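Paenibacillus xanthan lyase (PDB 6F2P) cleaves the polysaccharide xanthan, probably by beta-elimination beside a uronic acid as in other polysaccharide lyases. Local coordinates at residues 904-909 with 1033-1038; 960-965 with 1008-1013. All blocks are in the same frame, centred on the assembly; numbering follows the deposited sequence.

Interaction 1: residues 904-909 with 1033-1038; sequences DTTVIV and AVKLVK
A water joins strand 1030-1039 to the end of helix 902-905 and the residue that follows it: Lys1038 N donates to it over 2.7 Å, while Thr905 OG1 and Thr906 OG1 each lie 2.8 Å away. Thr905 OG1 also bonds to Thr901 O, at the helix of residues 902-905. Beyond the water, Val907-Val909 pair antiparallel with Val1034-Leu1036. Val907 and Leu1036 exchange two backbone hydrogen bonds, and Val909 and Val1034 two more; of the four, Val909 N to Val1034 O is the straightest (166° at the hydrogen). CA-H...O contacts supplement them, Thr906 CA lying 3.3 Å from Leu1036 O. On one face Ile908 and Lys1035 lie side by side, Ile908 CG1 meeting Lys1035 CD at 3.5 Å. The lysine leaves its strand with CG opposite the backbone N (chi1 -178°) and bends at chi3; its ammonium group makes a cation-pi contact with Trp1002. Thr906 CG2 adds a contact to Lys1035 CG at 3.8 Å. Replacing Thr906 by a glycine would probably leave the water with one mate fewer and open a gap beside the stem of Lys1035. On the other face Val909 CB packs on Val1034 CG2 at 3.9 Å, and both valines reach Phe952 of the facing sheet. Asp910 and Asp1032, which flank this pairing at the same end, beyond Val909 and before Ala1033, bind the same calcium ion, and Tyr933, also a ligand, touches Ile908. The paired backbones therefore bring two acidic calcium ligands from distant parts of the sequence together, while a water takes over where the direct ladder stops.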
loop_
_atom_site.group_PDB
_atom_site.type_symbol
_atom_site.label_atom_id
_atom_site.label_comp_id
_atom_site.label_asym_id
_atom_site.label_seq_id
_atom_site.Cartn_x
_atom_site.Cartn_y
_atom_site.Cartn_z
ATOM N N ASP A 904 38.984 14.141 4.721
ATOM C CA ASP A 904 38.076 15.126 4.136
ATOM C C ASP A 904 38.663 16.526 4.083
ATOM O O ASP A 904 38.388 17.284 3.151
ATOM C CB ASP A 904 36.770 15.204 4.937
ATOM C CG ASP A 904 36.056 13.869 5.040
ATOM O OD1 ASP A 904 35.952 13.164 4.007
ATOM O OD2 ASP A 904 35.600 13.538 6.163
ATOM N N THR A 905 39.459 16.874 5.092
ATOM C CA THR A 905 39.823 18.273 5.319
ATOM C C THR A 905 41.263 18.645 4.959
ATOM O O THR A 905 41.509 19.751 4.492
ATOM C CB THR A 905 39.497 18.725 6.767
ATOM O OG1 THR A 905 39.972 17.750 7.702
ATOM C CG2 THR A 905 37.998 18.888 6.946
ATOM N N THR A 906 42.203 17.729 5.168
ATOM C CA THR A 906 43.600 17.977 4.818
ATOM C C THR A 906 43.762 18.327 3.331
ATOM O O THR A 906 43.214 17.649 2.464
ATOM C CB THR A 906 44.495 16.769 5.178
ATOM O OG1 THR A 906 44.447 16.537 6.593
ATOM C CG2 THR A 906 45.943 17.028 4.759
ATOM N N VAL A 907 44.490 19.404 3.045
ATOM C CA VAL A 907 44.719 19.836 1.667
ATOM C C VAL A 907 46.213 19.944 1.356
ATOM O O VAL A 907 46.968 20.505 2.145
ATOM C CB VAL A 907 44.062 21.197 1.384
ATOM C CG1 VAL A 907 44.305 21.602 -0.061
ATOM C CG2 VAL A 907 42.569 21.146 1.680
ATOM N N ILE A 908 46.640 19.393 0.222
ATOM C CA ILE A 908 48.032 19.517 -0.216
ATOM C C ILE A 908 48.129 20.232 -1.560
ATOM O O ILE A 908 47.384 19.928 -2.490
ATOM C CB ILE A 908 48.727 18.149 -0.349
ATOM C CG1 ILE A 908 48.740 17.418 0.992
ATOM C CG2 ILE A 908 50.153 18.317 -0.890
ATOM C CD1 ILE A 908 49.475 16.081 0.963
ATOM N N VAL A 909 49.040 21.194 -1.659
ATOM C CA VAL A 909 49.274 21.875 -2.926
ATOM C C VAL A 909 50.727 21.727 -3.354
ATOM O O VAL A 909 51.631 22.136 -2.630
ATOM C CB VAL A 909 48.899 23.359 -2.855
ATOM C CG1 VAL A 909 48.915 23.960 -4.239
ATOM C CG2 VAL A 909 47.524 23.523 -2.232
ATOM N N ALA A 1033 55.932 22.330 -1.778
ATOM C CA ALA A 1033 54.558 22.015 -1.386
ATOM C C ALA A 1033 54.144 22.524 0.006
ATOM O O ALA A 1033 54.968 22.633 0.925
ATOM C CB ALA A 1033 54.305 20.510 -1.499
ATOM N N VAL A 1034 52.853 22.833 0.137
ATOM C CA VAL A 1034 52.248 23.187 1.416
ATOM C C VAL A 1034 51.145 22.190 1.783
ATOM O O VAL A 1034 50.605 21.501 0.914
ATOM C CB VAL A 1034 51.657 24.611 1.391
ATOM C CG1 VAL A 1034 52.706 25.613 0.938
ATOM C CG2 VAL A 1034 50.446 24.667 0.479
ATOM N N LYS A 1035 50.818 22.112 3.069
ATOM C CA LYS A 1035 49.747 21.231 3.535
ATOM C C LYS A 1035 49.012 21.815 4.733
ATOM O O LYS A 1035 49.608 22.090 5.772
ATOM C CB LYS A 1035 50.272 19.833 3.884
ATOM C CG LYS A 1035 49.180 18.870 4.318
ATOM C CD LYS A 1035 49.660 17.423 4.383
ATOM C CE LYS A 1035 50.617 17.180 5.535
ATOM N NZ LYS A 1035 50.845 15.718 5.769
ATOM N N LEU A 1036 47.710 22.008 4.577
ATOM C CA LEU A 1036 46.880 22.463 5.678
ATOM C C LEU A 1036 46.263 21.246 6.361
ATOM O O LEU A 1036 45.682 20.376 5.708
ATOM C CB LEU A 1036 45.789 23.422 5.184
ATOM C CG LEU A 1036 46.142 24.909 5.031
ATOM C CD1 LEU A 1036 47.349 25.109 4.140
ATOM C CD2 LEU A 1036 44.955 25.692 4.491
ATOM N N VAL A 1037 46.415 21.172 7.676
ATOM C CA VAL A 1037 45.819 20.088 8.433
ATOM C C VAL A 1037 44.883 20.660 9.480
ATOM O O VAL A 1037 45.293 21.464 10.315
ATOM C CB VAL A 1037 46.879 19.239 9.128
ATOM C CG1 VAL A 1037 46.222 18.010 9.751
ATOM C CG2 VAL A 1037 47.966 18.838 8.139
ATOM N N LYS A 1038 43.623 20.245 9.435
ATOM C CA LYS A 1038 42.624 20.791 10.342
ATOM C C LYS A 1038 42.868 20.377 11.800
ATOM O O LYS A 1038 43.259 19.248 12.085
ATOM C CB LYS A 1038 41.209 20.422 9.881
ATOM C CG LYS A 1038 40.122 21.181 10.625
ATOM C CD LYS A 1038 38.826 21.285 9.841
ATOM C CE LYS A 1038 37.774 22.001 10.670
ATOM N NZ LYS A 1038 37.554 21.278 11.962
HETATM O O HOH W 1 42.717 17.962 8.215
#

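Interaction 2: residues 960-965 with 1008-1013; sequences GTYQVY and YSFNAG
Gly960-Tyr962 and Tyr1008-Phe1010 form an antiparallel ladder in one sheet of a beta-sandwich, the Golvesin C-terminal domain, of the galactose-binding-like clan. Four backbone hydrogen bonds hold it. Gly960 and Phe1010 form one reciprocal pair, the shorter bond running from Phe1010 N to Gly960 O at 2.8 Å; Tyr962 and Tyr1008 form the other. Three of the four run close to the axis of the accepting carbonyl. The exception is Tyr1008 N, which reaches Tyr962 O at 3.2 Å from above the carbonyl plane. Between the two pairs, Thr961 faces Ser1009 without a bond between them, and CA-H...O contacts fill in: Ser1009 CA approaches Gly960 O, and Thr961 CA approaches Tyr1008 O.

Apolar contacts lie on the face turned to strand 978-984 of the second sheet. Tyr962 crosses Phe1010 at a slant, its CB 3.7 Å from Phe1010 CD2. Val964 meets Phe1010 at nearly a right angle: with CG1 opposite the backbone N (chi1 175°), the other methyl, CG2, comes to the ring edge, 3.8 Å from CE2 of Phe1010. The same methyl also lies near the edge of Tyr1008, whose ring stacks on His984. Phe1010 touches Val982, extending this core across the sandwich. Tyr962 sends its hydroxyl to Ile958 O.

Gly960 has a phi of 160°, where a CB would be jammed against the carbonyl oxygen of the preceding residue.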
loop_
_atom_site.group_PDB
_atom_site.type_symbol
_atom_site.label_atom_id
_atom_site.label_comp_id
_atom_site.label_asym_id
_atom_site.label_seq_id
_atom_site.Cartn_x
_atom_site.Cartn_y
_atom_site.Cartn_z
ATOM N N GLY A 960 37.630 26.811 9.634
ATOM C CA GLY A 960 38.176 26.325 10.886
ATOM C C GLY A 960 39.645 26.629 11.070
ATOM O O GLY A 960 40.210 27.465 10.364
ATOM N N THR A 961 40.263 25.941 12.026
ATOM C CA THR A 961 41.667 26.163 12.338
ATOM C C THR A 961 42.545 25.125 11.651
ATOM O O THR A 961 42.298 23.920 11.750
ATOM C CB THR A 961 41.905 26.129 13.853
ATOM O OG1 THR A 961 41.059 27.098 14.482
ATOM C CG2 THR A 961 43.349 26.453 14.173
ATOM N N TYR A 962 43.572 25.598 10.955
ATOM C CA TYR A 962 44.441 24.720 10.182
ATOM C C TYR A 962 45.923 24.964 10.430
ATOM O O TYR A 962 46.407 26.093 10.297
ATOM C CB TYR A 962 44.194 24.913 8.694
ATOM C CG TYR A 962 42.903 24.351 8.183
ATOM C CD1 TYR A 962 41.738 25.099 8.225
ATOM C CD2 TYR A 962 42.852 23.078 7.632
ATOM C CE1 TYR A 962 40.553 24.591 7.745
ATOM C CE2 TYR A 962 41.673 22.563 7.145
ATOM C CZ TYR A 962 40.527 23.323 7.203
ATOM O OH TYR A 962 39.351 22.812 6.715
ATOM N N GLN A 963 46.638 23.891 10.757
ATOM C CA GLN A 963 48.095 23.905 10.789
ATOM C C GLN A 963 48.663 24.009 9.375
ATOM O O GLN A 963 48.275 23.255 8.481
ATOM C CB GLN A 963 48.620 22.650 11.480
ATOM C CG GLN A 963 48.262 22.597 12.944
ATOM C CD GLN A 963 48.896 21.425 13.652
ATOM O OE1 GLN A 963 49.162 20.387 13.044
ATOM N NE2 GLN A 963 49.153 21.586 14.948
ATOM N N VAL A 964 49.577 24.953 9.177
ATOM C CA VAL A 964 50.176 25.174 7.863
ATOM C C VAL A 964 51.597 24.598 7.790
ATOM O O VAL A 964 52.509 25.091 8.458
ATOM C CB VAL A 964 50.180 26.679 7.504
ATOM C CG1 VAL A 964 50.909 26.923 6.199
ATOM C CG2 VAL A 964 48.757 27.213 7.433
ATOM N N TYR A 965 51.773 23.543 6.993
ATOM C CA TYR A 965 53.091 22.929 6.796
ATOM C C TYR A 965 53.688 23.272 5.440
ATOM O O TYR A 965 52.972 23.617 4.504
ATOM C CB TYR A 965 53.019 21.411 6.919
ATOM C CG TYR A 965 52.598 20.908 8.273
ATOM C CD1 TYR A 965 51.257 20.843 8.622
ATOM C CD2 TYR A 965 53.539 20.480 9.199
ATOM C CE1 TYR A 965 50.863 20.382 9.856
ATOM C CE2 TYR A 965 53.153 20.012 10.440
ATOM C CZ TYR A 965 51.810 19.965 10.761
ATOM O OH TYR A 965 51.402 19.497 11.989
ATOM N N TYR A 1008 46.454 28.853 11.905
ATOM C CA TYR A 1008 45.603 30.017 11.651
ATOM C C TYR A 1008 44.164 29.621 11.358
ATOM O O TYR A 1008 43.874 28.456 11.082
ATOM C CB TYR A 1008 46.157 30.833 10.474
ATOM C CG TYR A 1008 47.624 31.171 10.616
ATOM C CD1 TYR A 1008 48.028 32.344 11.243
ATOM C CD2 TYR A 1008 48.610 30.311 10.132
ATOM C CE1 TYR A 1008 49.368 32.652 11.387
ATOM C CE2 TYR A 1008 49.956 30.613 10.271
ATOM C CZ TYR A 1008 50.329 31.785 10.900
ATOM O OH TYR A 1008 51.662 32.094 11.048
ATOM N N SER A 1009 43.262 30.596 11.426
ATOM C CA SER A 1009 41.873 30.373 11.044
ATOM C C SER A 1009 41.710 30.638 9.562
ATOM O O SER A 1009 42.138 31.668 9.057
ATOM C CB SER A 1009 40.938 31.293 11.825
ATOM O OG SER A 1009 40.909 30.938 13.191
ATOM N N PHE A 1010 41.095 29.698 8.860
ATOM C CA PHE A 1010 40.796 29.895 7.450
ATOM C C PHE A 1010 39.297 29.775 7.209
ATOM O O PHE A 1010 38.602 29.023 7.892
ATOM C CB PHE A 1010 41.522 28.863 6.587
ATOM C CG PHE A 1010 43.011 29.030 6.548
ATOM C CD1 PHE A 1010 43.603 29.882 5.624
ATOM C CD2 PHE A 1010 43.826 28.313 7.417
ATOM C CE1 PHE A 1010 44.988 30.027 5.573
ATOM C CE2 PHE A 1010 45.211 28.452 7.378
ATOM C CZ PHE A 1010 45.793 29.311 6.451
ATOM N N ASN A 1011 38.803 30.523 6.231
ATOM C CA ASN A 1011 37.439 30.342 5.767
ATOM C C ASN A 1011 37.419 29.277 4.684
ATOM O O ASN A 1011 38.411 29.078 3.980
ATOM C CB ASN A 1011 36.869 31.655 5.224
ATOM C CG ASN A 1011 36.777 32.733 6.288
ATOM O OD1 ASN A 1011 37.536 33.702 6.273
ATOM N ND2 ASN A 1011 35.841 32.570 7.217
ATOM N N ALA A 1012 36.296 28.580 4.567
ATOM C CA ALA A 1012 36.106 27.656 3.465
ATOM C C ALA A 1012 36.173 28.445 2.161
ATOM O O ALA A 1012 35.589 29.523 2.047
ATOM C CB ALA A 1012 34.776 26.933 3.599
ATOM N N GLY A 1013 36.910 27.925 1.186
ATOM C CA GLY A 1013 37.060 28.617 -0.078
ATOM C C GLY A 1013 38.509 28.835 -0.461
ATOM O O GLY A 1013 39.385 28.069 -0.049
#

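From the N terminus the chain runs through 904-909, 960-965, 1008-1013 and 1033-1038 in turn. Interaction 2 closes a loop of 42 residues, which holds strands 978-984 and 987-993 of the second sheet. Interaction 1 closes the larger loop of 123 residues, with interaction 2 nested inside it. The two join where strand 960-967 runs beside strand 1030-1039: a probable hydrogen bond links Val1037 O to Gln963 N at 2.8 Å. The four strands thus stand in the order 907-910, 1030-1039, 960-967, 1003-1010. Next to this sheet, Asp904 bonds to Thr818, tying helix 902-905 to the sandwich that precedes it in the chain, through the strand at 817-826.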